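Local structure of hypothetical protein SP2199 (Streptococcus pneumoniae TIGR4, 2IBO) at residues 6-11 against 39-44; 23-28 against 57-62; 32-37 against 49-54. The protein is of unknown function but belongs to the thiamine-binding protein family and may bind thiamine or a related small molecule. One frame throughout, in Å; residues are numbered along the deposited sequence.

Contact 1: residues 6-11 against 39-44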
loop_
_atom_site.group_PDB
_atom_site.type_symbol
_atom_site.label_atom_id
_atom_site.label_comp_id
_atom_site.label_asym_id
_atom_site.label_seq_id
_atom_site.Cartn_x
_atom_site.Cartn_y
_atom_site.Cartn_z
ATOM N N ALA A 6 -0.604 2.035 -10.368
ATOM C CA ALA A 6 0.179 3.083 -9.729
ATOM C C ALA A 6 1.448 2.369 -9.291
ATOM O O ALA A 6 1.384 1.320 -8.641
ATOM C CB ALA A 6 -0.570 3.637 -8.535
ATOM N N LEU A 7 2.604 2.895 -9.670
ATOM C CA LEU A 7 3.858 2.229 -9.306
ATOM C C LEU A 7 4.825 3.112 -8.525
ATOM O O LEU A 7 5.019 4.298 -8.841
ATOM C CB LEU A 7 4.561 1.686 -10.567
ATOM C CG LEU A 7 5.927 0.988 -10.396
ATOM C CD1 LEU A 7 5.762 -0.349 -9.618
ATOM C CD2 LEU A 7 6.550 0.750 -11.769
ATOM N N GLN A 8 5.401 2.515 -7.486
ATOM C CA GLN A 8 6.386 3.178 -6.641
ATOM C C GLN A 8 7.504 2.186 -6.418
ATOM O O GLN A 8 7.283 1.090 -5.898
ATOM C CB GLN A 8 5.813 3.559 -5.282
ATOM C CG GLN A 8 6.878 4.084 -4.344
ATOM C CD GLN A 8 6.341 4.466 -2.979
ATOM O OE1 GLN A 8 7.003 5.184 -2.224
ATOM N NE2 GLN A 8 5.138 3.984 -2.649
ATOM N N VAL A 9 8.704 2.562 -6.823
ATOM C CA VAL A 9 9.831 1.680 -6.647
ATOM C C VAL A 9 10.738 2.216 -5.564
ATOM O O VAL A 9 11.243 3.337 -5.661
ATOM C CB VAL A 9 10.648 1.534 -7.942
ATOM C CG1 VAL A 9 11.892 0.700 -7.662
ATOM C CG2 VAL A 9 9.792 0.887 -9.037
ATOM N N LEU A 10 10.914 1.417 -4.516
ATOM C CA LEU A 10 11.797 1.787 -3.423
ATOM C C LEU A 10 12.958 0.809 -3.416
ATOM O O LEU A 10 12.871 -0.270 -2.824
ATOM C CB LEU A 10 11.081 1.732 -2.076
ATOM C CG LEU A 10 9.955 2.737 -1.869
ATOM C CD1 LEU A 10 9.394 2.557 -0.473
ATOM C CD2 LEU A 10 10.470 4.151 -2.075
ATOM N N PRO A 11 14.052 1.161 -4.107
ATOM C CA PRO A 11 15.203 0.262 -4.129
ATOM C C PRO A 11 15.881 0.387 -2.771
ATOM O O PRO A 11 16.012 1.494 -2.234
ATOM C CB PRO A 11 16.050 0.820 -5.269
ATOM C CG PRO A 11 15.819 2.303 -5.129
ATOM C CD PRO A 11 14.320 2.388 -4.882
ATOM N N THR A 39 3.461 11.212 -10.005
ATOM C CA THR A 39 3.024 11.978 -8.852
ATOM C C THR A 39 4.159 11.802 -7.843
ATOM O O THR A 39 5.046 10.985 -8.054
ATOM C CB THR A 39 1.669 11.451 -8.301
ATOM O OG1 THR A 39 1.853 10.168 -7.698
ATOM C CG2 THR A 39 0.658 11.315 -9.416
ATOM N N PRO A 40 4.123 12.542 -6.723
ATOM C CA PRO A 40 5.161 12.473 -5.679
ATOM C C PRO A 40 5.560 11.136 -5.058
ATOM O O PRO A 40 6.718 10.958 -4.668
ATOM C CB PRO A 40 4.662 13.425 -4.588
ATOM C CG PRO A 40 3.458 14.131 -5.150
ATOM C CD PRO A 40 2.927 13.276 -6.260
ATOM N N PHE A 41 4.638 10.190 -4.961
ATOM C CA PHE A 41 4.985 8.903 -4.343
ATOM C C PHE A 41 4.893 7.706 -5.281
ATOM O O PHE A 41 5.458 6.644 -5.002
ATOM C CB PHE A 41 4.070 8.635 -3.155
ATOM C CG PHE A 41 4.498 9.302 -1.889
ATOM C CD1 PHE A 41 5.467 8.721 -1.087
ATOM C CD2 PHE A 41 3.931 10.510 -1.489
ATOM C CE1 PHE A 41 5.871 9.317 0.090
ATOM C CE2 PHE A 41 4.326 11.122 -0.309
ATOM C CZ PHE A 41 5.299 10.523 0.484
ATOM N N GLU A 42 4.179 7.876 -6.387
ATOM C CA GLU A 42 3.996 6.787 -7.324
ATOM C C GLU A 42 3.749 7.270 -8.752
ATOM O O GLU A 42 3.284 8.397 -8.965
ATOM C CB GLU A 42 2.813 5.948 -6.850
ATOM C CG GLU A 42 1.514 6.733 -6.777
ATOM C CD GLU A 42 0.451 6.024 -5.976
ATOM O OE1 GLU A 42 -0.716 6.468 -6.006
ATOM O OE2 GLU A 42 0.778 5.027 -5.309
ATOM N N THR A 43 4.046 6.420 -9.731
ATOM C CA THR A 43 3.821 6.813 -11.118
ATOM C C THR A 43 2.551 6.104 -11.527
ATOM O O THR A 43 2.462 4.879 -11.411
ATOM C CB THR A 43 5.013 6.408 -12.051
ATOM O OG1 THR A 43 6.184 7.167 -11.710
ATOM C CG2 THR A 43 4.670 6.690 -13.495
ATOM N N VAL A 44 1.574 6.876 -11.997
ATOM C CA VAL A 44 0.272 6.336 -12.385
ATOM C C VAL A 44 0.154 6.088 -13.875
ATOM O O VAL A 44 0.338 7.002 -14.670
ATOM C CB VAL A 44 -0.876 7.299 -11.951
ATOM C CG1 VAL A 44 -2.220 6.773 -12.429
ATOM C CG2 VAL A 44 -0.876 7.461 -10.444
#
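The carbonyl oxygen of Glu42, a residue that leans on Ala6 and Gln8 across the contact, is gripped twice from its own side: by the backbone N of Thr39 at 3.0 Å and by the hydroxyl OG1 of Thr39 at 2.6 Å. The two bonds close the turn before strand 43-46, which then runs antiparallel to strand 2-11. Leu7 and Thr43 form a hydrogen-bonded pair there; Leu7 N donates to Thr43 O at 2.6 Å, tilted 30° out of the carbonyl plane, and Thr43 N returns a bond to Leu7 O whose modelled length is doubtfully short. Ala6 and Val44 make the neighbouring non-hydrogen-bonded pair.

On the face carrying Ala6, the CB of Ala6 rests 3.6 Å from CD of Glu42. Glu42 takes chi1 60°, its CG between the backbone N and the carbonyl carbon, and from there its extended chain carries the carboxylate across Ala6. Beside it, Gln8 and Phe41 point the same way; OE1 of Gln8 lies 4.0 Å from CD1 of Phe41, at the ring edge, with amide and ring planes 73° apart.

The carboxylate forms salt bridges with Lys75 of its own chain and with Lys75 of the second subunit, close to the Glu42 of that subunit. The paired lysines probably offset the like charges, making the face of the sheet that carries Ala6 and Glu42 a buried, charged subunit interface.

Contact 2: residues 23-28 against 57-62; sequences DQVIAY and KEALEV
Val25 and Ala59 form the tight, buried side of this pairing of two helices, whose segments run roughly antiparallel, at 149°, with their axes 8.9 Å apart at closest approach. CG1 of Val25 meets CB of Ala59 at 4.1 Å, while the other branch, CG2, lies 3.8 Å from the carbonyl oxygen of Ala59. The small alanine lets the backbones draw in, the two CA atoms standing 5.6 Å apart. Leu7 of strand 2-11 touches both residues, so this part of the helix pair packs on the sheet.

One turn along, Tyr28 reaches to the second helix. With CG anti to the backbone N (chi1 164°), the ring is swung across to the backbone of Ala59, which it meets obliquely: CE2 of Tyr28 comes to 3.6 Å from N of Ala59, and CD2 of Tyr28 to 4.0 Å from CB of Ala59. CG2 of Val62 approaches the ring obliquely at its base, 4.0 Å from CG of Tyr28. The Glu58 side chain crosses the tyrosine at about a right angle, its CB and CG packed closely against the phenol end.

Toward solvent the fit is looser. Glu58 bends so that OE2 hangs over one ring face near the rim. At the other end, CG1 of Val62 lies 3.7 Å from CB of Gln24, and beyond that atom the glutamine chain turns away from the neighbouring helix.

Across these segments the helices are therefore joined by apolar packing rather than by hydrogen bonds or ion pairs. Val25 and Ala59 are buried against the sheet, whereas Tyr28 and Val62 pack at a partly exposed level farther out, and the polar ends of Gln24 and Glu58 lie on the partly exposed side.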
loop_
_atom_site.group_PDB
_atom_site.type_symbol
_atom_site.label_atom_id
_atom_site.label_comp_id
_atom_site.label_asym_id
_atom_site.label_seq_id
_atom_site.Cartn_x
_atom_site.Cartn_y
_atom_site.Cartn_z
ATOM N N ASP A 23 15.557 6.437 -12.079
ATOM C CA ASP A 23 15.624 7.080 -13.386
ATOM C C ASP A 23 15.335 6.051 -14.471
ATOM O O ASP A 23 14.601 6.330 -15.415
ATOM C CB ASP A 23 17.010 7.697 -13.621
ATOM C CG ASP A 23 17.151 9.070 -12.991
ATOM O OD1 ASP A 23 18.259 9.645 -13.057
ATOM O OD2 ASP A 23 16.155 9.578 -12.437
ATOM N N GLN A 24 15.907 4.858 -14.324
ATOM C CA GLN A 24 15.718 3.793 -15.311
ATOM C C GLN A 24 14.272 3.329 -15.426
ATOM O O GLN A 24 13.783 3.077 -16.526
ATOM C CB GLN A 24 16.602 2.590 -14.980
ATOM C CG GLN A 24 18.087 2.883 -15.001
ATOM C CD GLN A 24 18.600 3.296 -16.373
ATOM O OE1 GLN A 24 18.156 4.291 -16.958
ATOM N NE2 GLN A 24 19.553 2.529 -16.889
ATOM N N VAL A 25 13.585 3.214 -14.295
ATOM C CA VAL A 25 12.213 2.774 -14.353
ATOM C C VAL A 25 11.337 3.840 -15.016
ATOM O O VAL A 25 10.423 3.519 -15.785
ATOM C CB VAL A 25 11.681 2.424 -12.951
ATOM C CG1 VAL A 25 10.211 2.014 -13.045
ATOM C CG2 VAL A 25 12.506 1.273 -12.352
ATOM N N ILE A 26 11.627 5.107 -14.738
ATOM C CA ILE A 26 10.861 6.203 -15.322
ATOM C C ILE A 26 11.086 6.243 -16.835
ATOM O O ILE A 26 10.133 6.293 -17.615
ATOM C CB ILE A 26 11.264 7.568 -14.698
ATOM C CG1 ILE A 26 10.796 7.638 -13.239
ATOM C CG2 ILE A 26 10.634 8.725 -15.495
ATOM C CD1 ILE A 26 9.293 7.915 -13.086
ATOM N N ALA A 27 12.351 6.217 -17.247
ATOM C CA ALA A 27 12.703 6.253 -18.671
ATOM C C ALA A 27 12.021 5.107 -19.414
ATOM O O ALA A 27 11.404 5.306 -20.457
ATOM C CB ALA A 27 14.217 6.159 -18.847
ATOM N N TYR A 28 12.136 3.902 -18.876
ATOM C CA TYR A 28 11.496 2.760 -19.504
ATOM C C TYR A 28 10.011 3.026 -19.670
ATOM O O TYR A 28 9.472 2.852 -20.750
ATOM C CB TYR A 28 11.657 1.492 -18.670
ATOM C CG TYR A 28 10.681 0.431 -19.102
ATOM C CD1 TYR A 28 10.812 -0.197 -20.335
ATOM C CD2 TYR A 28 9.563 0.130 -18.326
ATOM C CE1 TYR A 28 9.847 -1.087 -20.795
ATOM C CE2 TYR A 28 8.591 -0.761 -18.775
ATOM C CZ TYR A 28 8.742 -1.357 -20.012
ATOM O OH TYR A 28 7.754 -2.172 -20.482
ATOM N N LYS A 57 5.637 -5.662 -15.202
ATOM C CA LYS A 57 6.658 -6.705 -15.134
ATOM C C LYS A 57 7.985 -6.234 -15.699
ATOM O O LYS A 57 9.035 -6.492 -15.106
ATOM C CB LYS A 57 6.199 -7.943 -15.883
ATOM C CG LYS A 57 7.143 -9.117 -15.750
ATOM C CD LYS A 57 6.580 -10.331 -16.460
ATOM C CE LYS A 57 7.568 -11.471 -16.440
ATOM N NZ LYS A 57 7.144 -12.590 -17.329
ATOM N N GLU A 58 7.946 -5.529 -16.830
ATOM C CA GLU A 58 9.178 -5.030 -17.432
ATOM C C GLU A 58 9.789 -3.944 -16.548
ATOM O O GLU A 58 10.994 -3.935 -16.303
ATOM C CB GLU A 58 8.912 -4.471 -18.833
ATOM C CG GLU A 58 9.685 -5.178 -19.941
ATOM C CD GLU A 58 11.191 -5.085 -19.767
ATOM O OE1 GLU A 58 11.924 -5.743 -20.535
ATOM O OE2 GLU A 58 11.646 -4.353 -18.867
ATOM N N ALA A 59 8.954 -3.031 -16.063
ATOM C CA ALA A 59 9.432 -1.955 -15.211
ATOM C C ALA A 59 10.211 -2.541 -14.041
ATOM O O ALA A 59 11.299 -2.072 -13.705
ATOM C CB ALA A 59 8.257 -1.124 -14.704
ATOM N N LEU A 60 9.655 -3.580 -13.427
ATOM C CA LEU A 60 10.319 -4.207 -12.295
ATOM C C LEU A 60 11.611 -4.919 -12.691
ATOM O O LEU A 60 12.590 -4.875 -11.947
ATOM C CB LEU A 60 9.356 -5.162 -11.577
ATOM C CG LEU A 60 8.336 -4.446 -10.673
ATOM C CD1 LEU A 60 7.338 -5.435 -10.114
ATOM C CD2 LEU A 60 9.068 -3.740 -9.544
ATOM N N GLU A 61 11.625 -5.559 -13.863
ATOM C CA GLU A 61 12.830 -6.240 -14.343
ATOM C C GLU A 61 13.910 -5.190 -14.621
ATOM O O GLU A 61 15.091 -5.428 -14.393
ATOM C CB GLU A 61 12.525 -7.055 -15.604
ATOM C CG GLU A 61 11.521 -8.177 -15.364
ATOM C CD GLU A 61 11.188 -8.976 -16.614
ATOM O OE1 GLU A 61 10.949 -8.366 -17.682
ATOM O OE2 GLU A 61 11.148 -10.223 -16.520
ATOM N N VAL A 62 13.509 -4.020 -15.102
ATOM C CA VAL A 62 14.477 -2.961 -15.343
ATOM C C VAL A 62 15.083 -2.561 -13.998
ATOM O O VAL A 62 16.306 -2.520 -13.853
ATOM C CB VAL A 62 13.827 -1.700 -15.956
ATOM C CG1 VAL A 62 14.824 -0.557 -15.953
ATOM C CG2 VAL A 62 13.340 -1.981 -17.371
#

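Contact 3: residues 32-37 against 49-54; sequences QEVTMV and FDELMR
An inverse gamma turn centred on Glu33, in the link between helix 16-31 and strand 35-38, presents Gln32 and Val34 to the first turns of helix 49-64. The turn is closed by a weak hydrogen bond of 3.1 Å from N of Val34 to O of Gln32, and both residues flanking Glu33 point their side chains at the helix.

Val34 carries the apolar part. Its CG2, anti to the backbone N, meets CD2 of Leu52 at 3.8 Å, the two side chains crossing at about a right angle. The same methyl lies 3.9 Å from OE2 of Glu51, whose chain, set by a chi1 of 79° and extended beyond CG, passes obliquely alongside the valine. Glu51 OE1 takes a weak hydrogen bond from the backbone N of Glu48, just before the helix, which may help hold the carboxylate near the helix start.

At the outer end, the amide of Gln32 stands at the edge of the Arg54 guanidinium, the two planes turned 64° from each other. Arg54 bends at chi3 (79°), folding the guanidinium back over its own helix, where the O of Glu51 lies 4.1 Å above the guanidinium plane of Arg54, over its centre.

The contact is thin and lies at the surface. Inward, Leu52 continues onto Leu45 of strand 43-46 and onto Ala3 and Ile5 of strand 2-11, while Ile55, one turn further along helix 49-64, touches both Gln32 and Val34; the link thus packs where the helix begins to cover the sheet.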
loop_
_atom_site.group_PDB
_atom_site.type_symbol
_atom_site.label_atom_id
_atom_site.label_comp_id
_atom_site.label_asym_id
_atom_site.label_seq_id
_atom_site.Cartn_x
_atom_site.Cartn_y
_atom_site.Cartn_z
ATOM N N GLN A 32 6.994 3.276 -23.154
ATOM C CA GLN A 32 5.769 2.598 -23.538
ATOM C C GLN A 32 4.745 3.597 -24.079
ATOM O O GLN A 32 4.824 4.801 -23.814
ATOM C CB GLN A 32 5.204 1.834 -22.349
ATOM C CG GLN A 32 6.166 0.806 -21.783
ATOM C CD GLN A 32 6.766 -0.088 -22.852
ATOM O OE1 GLN A 32 7.926 0.061 -23.221
ATOM N NE2 GLN A 32 5.971 -1.016 -23.361
ATOM N N GLU A 33 3.793 3.098 -24.858
ATOM C CA GLU A 33 2.778 3.962 -25.437
ATOM C C GLU A 33 1.584 3.950 -24.513
ATOM O O GLU A 33 0.472 3.626 -24.916
ATOM C CB GLU A 33 2.409 3.457 -26.837
ATOM C CG GLU A 33 3.579 3.510 -27.809
ATOM C CD GLU A 33 3.309 2.773 -29.100
ATOM O OE1 GLU A 33 3.170 1.537 -29.052
ATOM O OE2 GLU A 33 3.234 3.427 -30.161
ATOM N N VAL A 34 1.831 4.325 -23.265
ATOM C CA VAL A 34 0.798 4.325 -22.241
ATOM C C VAL A 34 0.677 5.674 -21.560
ATOM O O VAL A 34 1.671 6.381 -21.401
ATOM C CB VAL A 34 1.106 3.228 -21.179
ATOM C CG1 VAL A 34 2.427 3.513 -20.503
ATOM C CG2 VAL A 34 -0.010 3.135 -20.171
ATOM N N THR A 35 -0.549 6.032 -21.183
ATOM C CA THR A 35 -0.825 7.296 -20.496
ATOM C C THR A 35 -0.181 7.229 -19.110
ATOM O O THR A 35 -0.449 6.311 -18.323
ATOM C CB THR A 35 -2.341 7.532 -20.352
ATOM O OG1 THR A 35 -2.904 7.690 -21.660
ATOM C CG2 THR A 35 -2.627 8.784 -19.521
HETATM N N MSE A 36 0.691 8.188 -18.819
HETATM C CA MSE A 36 1.358 8.182 -17.533
HETATM C C MSE A 36 1.477 9.535 -16.823
HETATM O O MSE A 36 1.671 10.585 -17.442
HETATM C CB MSE A 36 2.742 7.548 -17.666
HETATM C CG MSE A 36 3.804 8.400 -18.319
HETATM SE SE MSE A 36 5.646 7.548 -18.181
HETATM C CE MSE A 36 6.221 8.238 -16.519
ATOM N N VAL A 37 1.315 9.498 -15.507
ATOM C CA VAL A 37 1.440 10.699 -14.697
ATOM C C VAL A 37 2.350 10.387 -13.535
ATOM O O VAL A 37 2.127 9.422 -12.800
ATOM C CB VAL A 37 0.111 11.173 -14.102
ATOM C CG1 VAL A 37 0.265 12.582 -13.599
ATOM C CG2 VAL A 37 -0.998 11.110 -15.139
ATOM N N PHE A 49 -5.673 -3.677 -19.247
ATOM C CA PHE A 49 -5.097 -4.496 -18.197
ATOM C C PHE A 49 -3.884 -5.274 -18.681
ATOM O O PHE A 49 -2.825 -5.244 -18.039
ATOM C CB PHE A 49 -6.140 -5.462 -17.623
ATOM C CG PHE A 49 -5.656 -6.210 -16.414
ATOM C CD1 PHE A 49 -5.123 -5.522 -15.329
ATOM C CD2 PHE A 49 -5.713 -7.598 -16.364
ATOM C CE1 PHE A 49 -4.647 -6.200 -14.217
ATOM C CE2 PHE A 49 -5.238 -8.291 -15.251
ATOM C CZ PHE A 49 -4.705 -7.584 -14.173
ATOM N N ASP A 50 -4.039 -5.957 -19.816
ATOM C CA ASP A 50 -2.959 -6.765 -20.390
ATOM C C ASP A 50 -1.642 -6.013 -20.570
ATOM O O ASP A 50 -0.583 -6.497 -20.157
ATOM C CB ASP A 50 -3.395 -7.356 -21.736
ATOM C CG ASP A 50 -4.229 -8.615 -21.580
ATOM O OD1 ASP A 50 -4.765 -9.095 -22.607
ATOM O OD2 ASP A 50 -4.345 -9.129 -20.440
ATOM N N GLU A 51 -1.713 -4.831 -21.180
ATOM C CA GLU A 51 -0.515 -4.028 -21.409
ATOM C C GLU A 51 0.120 -3.521 -20.099
ATOM O O GLU A 51 1.346 -3.507 -19.962
ATOM C CB GLU A 51 -0.832 -2.847 -22.348
ATOM C CG GLU A 51 -1.529 -1.641 -21.702
ATOM C CD GLU A 51 -1.880 -0.535 -22.710
ATOM O OE1 GLU A 51 -2.889 -0.679 -23.438
ATOM O OE2 GLU A 51 -1.143 0.476 -22.779
ATOM N N LEU A 52 -0.704 -3.118 -19.136
ATOM C CA LEU A 52 -0.172 -2.629 -17.879
ATOM C C LEU A 52 0.541 -3.745 -17.131
ATOM O O LEU A 52 1.617 -3.524 -16.587
ATOM C CB LEU A 52 -1.278 -2.027 -17.013
ATOM C CG LEU A 52 -2.023 -0.795 -17.559
ATOM C CD1 LEU A 52 -3.011 -0.284 -16.511
ATOM C CD2 LEU A 52 -1.039 0.295 -17.928
HETATM N N MSE A 53 -0.034 -4.945 -17.102
HETATM C CA MSE A 53 0.638 -6.046 -16.413
HETATM C C MSE A 53 1.987 -6.303 -17.071
HETATM O O MSE A 53 2.988 -6.559 -16.389
HETATM C CB MSE A 53 -0.217 -7.310 -16.432
HETATM C CG MSE A 53 -1.427 -7.245 -15.500
HETATM SE SE MSE A 53 -0.981 -6.740 -13.650
HETATM C CE MSE A 53 -1.485 -4.897 -13.782
ATOM N N ARG A 54 2.019 -6.206 -18.401
ATOM C CA ARG A 54 3.247 -6.407 -19.155
ATOM C C ARG A 54 4.247 -5.303 -18.799
ATOM O O ARG A 54 5.411 -5.578 -18.500
ATOM C CB ARG A 54 2.951 -6.374 -20.655
ATOM C CG ARG A 54 4.121 -6.777 -21.525
ATOM C CD ARG A 54 3.942 -6.290 -22.939
ATOM N NE ARG A 54 4.274 -4.873 -23.067
ATOM C CZ ARG A 54 3.443 -3.952 -23.549
ATOM N NH1 ARG A 54 2.217 -4.287 -23.954
ATOM N NH2 ARG A 54 3.840 -2.688 -23.632
#

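The segments come in the order 6-11, 23-28, 32-37, 39-44, 49-54, 57-62; contact 1 interleaves with both others, while contact 3 falls wholly within the span of contact 2. Their pairing ties together a ferredoxin-like fold in which two helices cover one face of a four-stranded antiparallel sheet. Contact 1 lies in the sheet; contact 2, about 11 Å away between centres, joins the helices and meets it through Leu7 and Thr43. Contact 3, about 14 Å from contact 1 and 12 Å from contact 2, shares helix 49-64 with contact 2 and reaches strand 35-38, the neighbour of 43-46. Contact 1 faces the second and third subunits; contacts 2 and 3 border the fourth through helix 49-64, so sheet and helix both join the assembly.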